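PDB 3PE7: oligogalacturonate lyase from Yersinia enterocolitica subsp. enterocolitica, which cleaves oligogalacturonates in the cytoplasm by beta-elimination, on a seven-bladed beta-propeller that carries a manganese ion. Local coordinates for residues A[122-127]-A[141-146]; A[264-269]-A[277-282]; A[295-300]-A[325-330]. All coordinates share one frame; numbering follows the deposited sequence.

Contact 1: A[122-127]-A[141-146]; sequences AEWVGY and GIEIRR
Arg145 and Trp124 form the tightly packed part of this antiparallel hairpin between strands 124-132 and 138-145 of a seven-bladed beta-propeller. The Arg145 backbone runs across one face of the indole, its N 3.3 Å from Trp124 CE3, and Arg145 CB makes a CH-pi contact over the six-membered ring. With CG anti to the backbone N (chi1 -164°) and a bend at chi3, the arginine then travels along the ring, so that its guanidinium, tilted 49° to the indole, lays one face near Trp124 CZ2, NH1 at 3.6 Å. In the middle, Val125 and Ile144 form a hydrogen-bonded pair, N to O in both directions at 2.8 Å. Tyr127 lies alongside Ile144, its CB 3.7 Å from Ile144 CD1. The solvent side is more open: exposed Ala122, Glu123 and Arg146 are held mainly by polar bonds rather than side-chain packing. Arg146 grips Ala122 O side-on with two nitrogens, NE at 3.0 Å and NH2 at 3.1 Å, the oxygen lying in the guanidinium plane, and Arg146 N binds Glu123 O. Glu123 OE2 stays 4.4 Å from Arg145 NH1, too far for a salt bridge. Tyr127 N still donates to Ile142 O, but two waters bridge Tyr127 O and Ile142 N. Buried Glu143, which crosses the Trp124 side chain at about a right angle, is held by Tyr118 and by a salt bridge to Arg169, which also makes a cation-pi contact with Trp124. Strand 124-132 is outermost in its blade; 138-145 is bonded on its other side to 168-174, and Ile142 packs on Leu190 and Pro193 of the next blade.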
loop_
_atom_site.group_PDB
_atom_site.type_symbol
_atom_site.label_atom_id
_atom_site.label_comp_id
_atom_site.label_asym_id
_atom_site.label_seq_id
_atom_site.Cartn_x
_atom_site.Cartn_y
_atom_site.Cartn_z
ATOM N N ALA A 122 21.539 -5.315 14.099
ATOM C CA ALA A 122 21.532 -6.766 14.376
ATOM C C ALA A 122 20.458 -7.302 15.313
ATOM O O ALA A 122 19.916 -8.389 15.076
ATOM C CB ALA A 122 22.918 -7.197 14.919
ATOM N N GLU A 123 20.188 -6.560 16.382
ATOM C CA GLU A 123 19.314 -7.026 17.463
ATOM C C GLU A 123 17.834 -6.792 17.178
ATOM O O GLU A 123 16.990 -7.041 18.036
ATOM C CB GLU A 123 19.671 -6.300 18.763
ATOM C CG GLU A 123 20.969 -6.763 19.430
ATOM C CD GLU A 123 21.105 -6.236 20.862
ATOM O OE1 GLU A 123 22.116 -5.558 21.156
ATOM O OE2 GLU A 123 20.203 -6.507 21.697
ATOM N N TRP A 124 17.545 -6.303 15.976
ATOM C CA TRP A 124 16.199 -5.908 15.574
ATOM C C TRP A 124 15.871 -6.461 14.187
ATOM O O TRP A 124 16.769 -6.817 13.418
ATOM C CB TRP A 124 16.074 -4.377 15.583
ATOM C CG TRP A 124 16.304 -3.778 16.953
ATOM C CD1 TRP A 124 17.505 -3.463 17.511
ATOM C CD2 TRP A 124 15.307 -3.447 17.920
ATOM N NE1 TRP A 124 17.324 -2.957 18.773
ATOM C CE2 TRP A 124 15.981 -2.941 19.055
ATOM C CE3 TRP A 124 13.910 -3.524 17.939
ATOM C CZ2 TRP A 124 15.306 -2.500 20.191
ATOM C CZ3 TRP A 124 13.228 -3.105 19.079
ATOM C CH2 TRP A 124 13.933 -2.600 20.200
ATOM N N VAL A 125 14.573 -6.541 13.896
ATOM C CA VAL A 125 14.060 -6.988 12.601
ATOM C C VAL A 125 13.064 -5.934 12.090
ATOM O O VAL A 125 12.131 -5.553 12.806
ATOM C CB VAL A 125 13.349 -8.364 12.703
ATOM C CG1 VAL A 125 12.931 -8.861 11.321
ATOM C CG2 VAL A 125 14.237 -9.395 13.396
ATOM N N GLY A 126 13.271 -5.481 10.855
ATOM C CA GLY A 126 12.318 -4.567 10.222
ATOM C C GLY A 126 10.967 -5.254 10.058
ATOM O O GLY A 126 10.894 -6.420 9.662
ATOM N N TYR A 127 9.900 -4.531 10.387
ATOM C CA TYR A 127 8.537 -5.017 10.223
ATOM C C TYR A 127 7.712 -4.061 9.367
ATOM O O TYR A 127 7.653 -2.866 9.634
ATOM C CB TYR A 127 7.837 -5.249 11.565
ATOM C CG TYR A 127 6.369 -5.570 11.386
ATOM C CD1 TYR A 127 5.385 -4.591 11.577
ATOM C CD2 TYR A 127 5.962 -6.842 10.962
ATOM C CE1 TYR A 127 4.024 -4.878 11.379
ATOM C CE2 TYR A 127 4.611 -7.132 10.758
ATOM C CZ TYR A 127 3.653 -6.147 10.974
ATOM O OH TYR A 127 2.332 -6.425 10.763
ATOM N N GLY A 141 9.214 3.759 10.118
ATOM C CA GLY A 141 9.040 2.307 10.006
ATOM C C GLY A 141 9.082 1.658 11.372
ATOM O O GLY A 141 9.409 2.311 12.363
ATOM N N ILE A 142 8.770 0.366 11.426
ATOM C CA ILE A 142 8.769 -0.382 12.682
ATOM C C ILE A 142 9.939 -1.354 12.718
ATOM O O ILE A 142 10.232 -2.001 11.731
ATOM C CB ILE A 142 7.454 -1.185 12.870
ATOM C CG1 ILE A 142 6.225 -0.262 12.844
ATOM C CG2 ILE A 142 7.467 -2.003 14.176
ATOM C CD1 ILE A 142 6.207 0.816 13.915
ATOM N N GLU A 143 10.608 -1.429 13.864
ATOM C CA GLU A 143 11.577 -2.495 14.127
ATOM C C GLU A 143 11.138 -3.273 15.355
ATOM O O GLU A 143 10.654 -2.695 16.336
ATOM C CB GLU A 143 12.978 -1.914 14.340
ATOM C CG GLU A 143 13.558 -1.267 13.075
ATOM C CD GLU A 143 14.873 -0.564 13.312
ATOM O OE1 GLU A 143 15.379 -0.583 14.466
ATOM O OE2 GLU A 143 15.403 -0.013 12.325
ATOM N N ILE A 144 11.284 -4.594 15.294
ATOM C CA ILE A 144 10.855 -5.470 16.387
ATOM C C ILE A 144 12.095 -6.163 16.938
ATOM O O ILE A 144 12.973 -6.556 16.172
ATOM C CB ILE A 144 9.825 -6.522 15.897
ATOM C CG1 ILE A 144 8.607 -5.804 15.275
ATOM C CG2 ILE A 144 9.437 -7.493 17.041
ATOM C CD1 ILE A 144 7.398 -6.704 14.899
ATOM N N ARG A 145 12.190 -6.274 18.260
ATOM C CA ARG A 145 13.368 -6.895 18.848
ATOM C C ARG A 145 13.471 -8.324 18.324
ATOM O O ARG A 145 12.471 -9.035 18.279
ATOM C CB ARG A 145 13.295 -6.873 20.380
ATOM C CG ARG A 145 14.639 -7.142 21.019
ATOM C CD ARG A 145 14.567 -7.187 22.542
ATOM N NE ARG A 145 14.182 -5.906 23.132
ATOM C CZ ARG A 145 14.976 -4.835 23.223
ATOM N NH1 ARG A 145 16.222 -4.863 22.763
ATOM N NH2 ARG A 145 14.521 -3.725 23.794
ATOM N N ARG A 146 14.670 -8.724 17.910
ATOM C CA ARG A 146 14.868 -10.056 17.309
ATOM C C ARG A 146 14.335 -11.182 18.203
ATOM O O ARG A 146 13.717 -12.132 17.715
ATOM C CB ARG A 146 16.345 -10.310 16.986
ATOM C CG ARG A 146 16.586 -11.690 16.347
ATOM C CD ARG A 146 18.034 -11.913 15.979
ATOM N NE ARG A 146 18.474 -10.972 14.956
ATOM C CZ ARG A 146 18.163 -11.047 13.665
ATOM N NH1 ARG A 146 17.387 -12.019 13.205
ATOM N NH2 ARG A 146 18.625 -10.124 12.833
HETATM O O HOH W 1 6.702 -0.352 9.117
HETATM O O HOH W 2 9.767 -0.974 9.038
#

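Contact 2: A[264-269]-A[277-282]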
loop_
_atom_site.group_PDB
_atom_site.type_symbol
_atom_site.label_atom_id
_atom_site.label_comp_id
_atom_site.label_asym_id
_atom_site.label_seq_id
_atom_site.Cartn_x
_atom_site.Cartn_y
_atom_site.Cartn_z
ATOM N N ARG A 264 -20.488 -2.172 5.968
ATOM C CA ARG A 264 -19.241 -1.445 6.139
ATOM C C ARG A 264 -19.471 0.012 5.809
ATOM O O ARG A 264 -20.287 0.324 4.944
ATOM C CB ARG A 264 -18.188 -2.003 5.171
ATOM C CG ARG A 264 -17.194 -2.983 5.783
ATOM C CD ARG A 264 -17.810 -4.296 6.141
ATOM N NE ARG A 264 -16.774 -5.294 6.451
ATOM C CZ ARG A 264 -16.998 -6.402 7.160
ATOM N NH1 ARG A 264 -16.008 -7.254 7.398
ATOM N NH2 ARG A 264 -18.208 -6.660 7.638
ATOM N N PHE A 265 -18.716 0.893 6.473
ATOM C CA PHE A 265 -18.840 2.342 6.286
ATOM C C PHE A 265 -17.479 3.017 6.157
ATOM O O PHE A 265 -16.542 2.670 6.877
ATOM C CB PHE A 265 -19.613 2.965 7.457
ATOM C CG PHE A 265 -21.035 2.500 7.542
ATOM C CD1 PHE A 265 -22.035 3.175 6.860
ATOM C CD2 PHE A 265 -21.368 1.356 8.277
ATOM C CE1 PHE A 265 -23.360 2.718 6.909
ATOM C CE2 PHE A 265 -22.688 0.911 8.340
ATOM C CZ PHE A 265 -23.673 1.595 7.657
ATOM N N ILE A 266 -17.377 3.957 5.219
ATOM C CA ILE A 266 -16.190 4.821 5.119
ATOM C C ILE A 266 -16.340 6.009 6.068
ATOM O O ILE A 266 -17.394 6.676 6.077
ATOM C CB ILE A 266 -15.958 5.353 3.675
ATOM C CG1 ILE A 266 -15.875 4.197 2.670
ATOM C CG2 ILE A 266 -14.725 6.225 3.610
ATOM C CD1 ILE A 266 -15.862 4.667 1.202
ATOM N N TYR A 267 -15.296 6.255 6.858
ATOM C CA TYR A 267 -15.256 7.353 7.823
ATOM C C TYR A 267 -14.053 8.230 7.532
ATOM O O TYR A 267 -13.078 7.788 6.918
ATOM C CB TYR A 267 -15.094 6.804 9.244
ATOM C CG TYR A 267 -16.384 6.480 9.965
ATOM C CD1 TYR A 267 -16.862 7.300 10.988
ATOM C CD2 TYR A 267 -17.132 5.359 9.615
ATOM C CE1 TYR A 267 -18.053 6.995 11.663
ATOM C CE2 TYR A 267 -18.324 5.052 10.287
ATOM C CZ TYR A 267 -18.769 5.875 11.299
ATOM O OH TYR A 267 -19.952 5.572 11.943
ATOM N N SER A 268 -14.129 9.481 7.970
ATOM C CA SER A 268 -13.010 10.403 7.872
ATOM C C SER A 268 -12.755 10.945 9.263
ATOM O O SER A 268 -13.712 11.136 10.025
ATOM C CB SER A 268 -13.405 11.560 6.954
ATOM O OG SER A 268 -12.244 12.161 6.436
ATOM N N ALA A 269 -11.489 11.185 9.603
ATOM C CA ALA A 269 -11.150 11.866 10.856
ATOM C C ALA A 269 -10.308 13.089 10.539
ATOM O O ALA A 269 -9.354 12.983 9.783
ATOM C CB ALA A 269 -10.367 10.944 11.762
ATOM N N ARG A 277 -16.253 11.386 11.177
ATOM C CA ARG A 277 -17.535 11.490 10.475
ATOM C C ARG A 277 -17.759 10.325 9.518
ATOM O O ARG A 277 -16.849 9.928 8.793
ATOM C CB ARG A 277 -17.589 12.814 9.701
ATOM C CG ARG A 277 -17.720 14.022 10.615
ATOM C CD ARG A 277 -18.226 15.215 9.813
ATOM N NE ARG A 277 -17.170 16.191 9.581
ATOM C CZ ARG A 277 -17.264 17.473 9.929
ATOM N NH1 ARG A 277 -18.370 17.934 10.511
ATOM N NH2 ARG A 277 -16.254 18.298 9.691
ATOM N N GLN A 278 -18.978 9.786 9.529
ATOM C CA GLN A 278 -19.381 8.739 8.598
ATOM C C GLN A 278 -19.686 9.363 7.240
ATOM O O GLN A 278 -20.531 10.263 7.128
ATOM C CB GLN A 278 -20.614 7.998 9.126
ATOM C CG GLN A 278 -21.042 6.839 8.261
ATOM C CD GLN A 278 -22.273 6.134 8.803
ATOM O OE1 GLN A 278 -22.238 5.536 9.872
ATOM N NE2 GLN A 278 -23.353 6.191 8.056
ATOM N N LEU A 279 -19.003 8.890 6.210
ATOM C CA LEU A 279 -19.165 9.464 4.880
ATOM C C LEU A 279 -20.202 8.719 4.049
ATOM O O LEU A 279 -21.079 9.345 3.441
ATOM C CB LEU A 279 -17.813 9.537 4.154
ATOM C CG LEU A 279 -16.695 10.285 4.885
ATOM C CD1 LEU A 279 -15.418 10.285 4.043
ATOM C CD2 LEU A 279 -17.120 11.728 5.249
ATOM N N THR A 280 -20.098 7.388 4.019
ATOM C CA THR A 280 -20.970 6.568 3.165
ATOM C C THR A 280 -20.847 5.091 3.520
ATOM O O THR A 280 -19.894 4.670 4.178
ATOM C CB THR A 280 -20.678 6.778 1.648
ATOM O OG1 THR A 280 -21.663 6.078 0.875
ATOM C CG2 THR A 280 -19.267 6.269 1.257
ATOM N N SER A 281 -21.834 4.301 3.099
ATOM C CA SER A 281 -21.760 2.861 3.246
ATOM C C SER A 281 -20.963 2.343 2.048
ATOM O O SER A 281 -20.803 3.055 1.053
ATOM C CB SER A 281 -23.169 2.265 3.262
ATOM O OG SER A 281 -23.842 2.608 2.066
ATOM N N MET A 282 -20.435 1.124 2.141
ATOM C CA MET A 282 -19.701 0.528 1.027
ATOM C C MET A 282 -19.898 -0.994 1.032
ATOM O O MET A 282 -20.181 -1.570 2.082
ATOM C CB MET A 282 -18.203 0.854 1.149
ATOM C CG MET A 282 -17.561 0.239 2.373
ATOM S SD MET A 282 -15.793 0.538 2.553
ATOM C CE MET A 282 -15.113 0.064 0.965
#
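This is a beta hairpin with a classic bulge, formed by the two last strands of a propeller blade, 264-269 and 276-285, the latter outermost. Leu279 and Thr280 both face Ile266: Leu279 N donates to Ile266 O at 2.7 Å, while Thr280 N reaches the same oxygen only weakly. The extra residue shifts the pairing by one, and regular bonding resumes at Ser268 and Arg277. On one face of the sheet, Ile266 CG1 meets Met282 SD at 3.7 Å, the two side chains crossing at about a right angle, while Ile266 CD1 lies beside Thr280 CG2. Leu279 CD1 reaches over to Ser268 CB at 3.8 Å. Both Ile266 and Met282 pack further on Leu288 of the next blade. The other face is a surface cluster built on Gln278 and Tyr267, the latter also engaged by Lys232 through a cation-pi contact. A chi1 of -176° swings Gln278 out beside its own carbonyl carbon, and the extended chain runs over the Tyr267 ring. Beyond Tyr267, the Gln278 amide lies over the rim of one Phe265 face, their planes 25° apart, with NE2 3.5 Å from Phe265 CD1. Gln278 CB makes a CH-pi contact with Tyr267, 3.8 Å from the ring centroid.

Contact 3: A[295-300]-A[325-330]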
loop_
_atom_site.group_PDB
_atom_site.type_symbol
_atom_site.label_atom_id
_atom_site.label_comp_id
_atom_site.label_asym_id
_atom_site.label_seq_id
_atom_site.Cartn_x
_atom_site.Cartn_y
_atom_site.Cartn_z
ATOM N N SER A 295 -11.748 13.212 -3.295
ATOM C CA SER A 295 -13.041 13.342 -3.981
ATOM C C SER A 295 -13.494 12.034 -4.644
ATOM O O SER A 295 -14.667 11.868 -4.965
ATOM C CB SER A 295 -12.982 14.470 -5.020
ATOM O OG SER A 295 -11.936 14.264 -5.959
ATOM N N LEU A 296 -12.544 11.135 -4.902
ATOM C CA LEU A 296 -12.855 9.790 -5.407
ATOM C C LEU A 296 -12.149 8.753 -4.556
ATOM O O LEU A 296 -11.027 8.980 -4.114
ATOM C CB LEU A 296 -12.382 9.621 -6.856
ATOM C CG LEU A 296 -13.011 10.486 -7.956
ATOM C CD1 LEU A 296 -12.240 10.282 -9.252
ATOM C CD2 LEU A 296 -14.489 10.134 -8.113
ATOM N N MET A 297 -12.815 7.621 -4.324
ATOM C CA MET A 297 -12.176 6.491 -3.656
ATOM C C MET A 297 -12.407 5.215 -4.443
ATOM O O MET A 297 -13.328 5.128 -5.252
ATOM C CB MET A 297 -12.656 6.342 -2.210
ATOM C CG MET A 297 -12.332 7.564 -1.332
ATOM S SD MET A 297 -12.613 7.286 0.428
ATOM C CE MET A 297 -12.405 8.968 1.012
ATOM N N VAL A 298 -11.534 4.244 -4.220
ATOM C CA VAL A 298 -11.642 2.970 -4.918
ATOM C C VAL A 298 -11.402 1.824 -3.955
ATOM O O VAL A 298 -10.533 1.906 -3.076
ATOM C CB VAL A 298 -10.675 2.925 -6.151
ATOM C CG1 VAL A 298 -9.193 3.013 -5.729
ATOM C CG2 VAL A 298 -10.922 1.654 -6.988
ATOM N N GLY A 299 -12.180 0.746 -4.115
ATOM C CA GLY A 299 -12.008 -0.434 -3.261
ATOM C C GLY A 299 -12.185 -1.723 -4.052
ATOM O O GLY A 299 -12.838 -1.742 -5.084
ATOM N N ASP A 300 -11.582 -2.791 -3.546
ATOM C CA ASP A 300 -11.627 -4.096 -4.222
ATOM C C ASP A 300 -12.538 -5.054 -3.493
ATOM O O ASP A 300 -12.274 -5.420 -2.345
ATOM C CB ASP A 300 -10.213 -4.693 -4.440
ATOM C CG ASP A 300 -9.272 -4.573 -3.218
ATOM O OD1 ASP A 300 -8.161 -5.149 -3.308
ATOM O OD2 ASP A 300 -9.582 -3.895 -2.219
ATOM N N PHE A 325 -16.065 5.255 -5.540
ATOM C CA PHE A 325 -16.970 6.056 -4.719
ATOM C C PHE A 325 -16.744 7.512 -5.047
ATOM O O PHE A 325 -15.633 8.019 -4.888
ATOM C CB PHE A 325 -16.722 5.793 -3.226
ATOM C CG PHE A 325 -16.746 4.339 -2.867
ATOM C CD1 PHE A 325 -17.945 3.703 -2.555
ATOM C CD2 PHE A 325 -15.579 3.591 -2.881
ATOM C CE1 PHE A 325 -17.968 2.346 -2.242
ATOM C CE2 PHE A 325 -15.588 2.236 -2.575
ATOM C CZ PHE A 325 -16.775 1.606 -2.258
ATOM N N ASN A 326 -17.783 8.175 -5.570
ATOM C CA ASN A 326 -17.707 9.605 -5.847
ATOM C C ASN A 326 -18.143 10.353 -4.599
ATOM O O ASN A 326 -19.317 10.337 -4.209
ATOM C CB ASN A 326 -18.563 9.965 -7.075
ATOM C CG ASN A 326 -18.454 11.434 -7.467
ATOM O OD1 ASN A 326 -18.313 12.316 -6.615
ATOM N ND2 ASN A 326 -18.553 11.703 -8.768
ATOM N N MET A 327 -17.166 10.976 -3.945
ATOM C CA MET A 327 -17.389 11.548 -2.630
ATOM C C MET A 327 -18.039 12.928 -2.704
ATOM O O MET A 327 -18.430 13.476 -1.689
ATOM C CB MET A 327 -16.081 11.594 -1.827
ATOM C CG MET A 327 -15.289 10.269 -1.790
ATOM S SD MET A 327 -16.189 8.825 -1.163
ATOM C CE MET A 327 -16.467 9.342 0.545
ATOM N N LYS A 328 -18.141 13.496 -3.899
ATOM C CA LYS A 328 -18.826 14.781 -4.069
ATOM C C LYS A 328 -20.329 14.557 -4.201
ATOM O O LYS A 328 -21.132 15.348 -3.677
ATOM C CB LYS A 328 -18.308 15.511 -5.304
ATOM C CG LYS A 328 -16.967 16.181 -5.136
ATOM C CD LYS A 328 -16.575 16.872 -6.433
ATOM C CE LYS A 328 -15.175 17.461 -6.348
ATOM N NZ LYS A 328 -14.765 17.970 -7.684
ATOM N N ASN A 329 -20.658 13.470 -4.907
ATOM C CA ASN A 329 -21.996 13.020 -5.295
ATOM C C ASN A 329 -22.652 12.131 -4.232
ATOM O O ASN A 329 -23.881 12.060 -4.127
ATOM C CB ASN A 329 -21.829 12.099 -6.526
ATOM C CG ASN A 329 -22.050 12.806 -7.848
ATOM O OD1 ASN A 329 -21.314 13.728 -8.224
ATOM N ND2 ASN A 329 -23.046 12.351 -8.587
ATOM N N GLY A 330 -21.824 11.389 -3.499
ATOM C CA GLY A 330 -22.317 10.297 -2.682
ATOM C C GLY A 330 -22.717 9.076 -3.494
ATOM O O GLY A 330 -23.436 8.210 -2.993
HETATM O O HOH W 3 -11.699 17.378 -7.099
#
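Asn326 OD1 is gripped by two backbone amides, Lys328 N at 3.0 Å and Asn329 N at 3.1 Å, an Asx turn extended into an Asx motif just where strand 321-326 ends against strand 296-301 in a propeller blade. The two donors approach differently: Lys328 N lies in the carbonyl plane of the Asn326 amide, Asn329 N well above it. Because the Asn326 side chain leans to the side of its own carbonyl carbon (chi1 -176°), the amide can bind the turn that follows, while ND2 is held by Val386 O, so both ends of the group are fixed. Across the contact, the antiparallel strands pair through Met297 and Phe325, whose backbones bond in both directions, Phe325 N to Met297 O at 2.8 Å. Beyond the strand, Ser295 O takes Met327 N at the same length, carrying the pairing into the turn. Leu296 CD2 rests on Asn326 CA on one face. On the other, the Phe325 ring turns its edge toward Val298 N and Gly299 N, its CE2 4.0 Å from Gly299 N, and its side chain also packs on Met282 and Pro283 of the preceding blade. Strand 296-301 leads on toward the metal site: Asp300 OD1 accepts from ND1 of His287, a manganese ligand, and probably helps to orient that imidazole. At the outer end, a water accepts from Lys328 NZ and bonds weakly to Ser295 OG, which Asp293 and Asn291 hold. Met327, folded by bends at chi2 and chi3, crosses Met297 at about a right angle, their CG atoms 4.0 Å apart.

How the contacts relate
The three contacts follow one another along the chain, each within a different four-stranded antiparallel blade of the propeller. Contacts 2 and 3 belong to successive blades, their centres 11 Å apart, and touch through apolar side chains: Met282 CB lies 3.7 Å from Phe325 CE1, and Leu279 CD1 3.8 Å from Met327 CE. Apolar side chains on the facing sides of the two sheets thus pack against each other between the blades. Contact 1 lies across the chain's centre from contact 3, with centres about 37 Å apart, and its centre is about 34 Å from that of contact 2; it touches neither. Such a layout fits a closed ring of blades, with manganese bound near its middle.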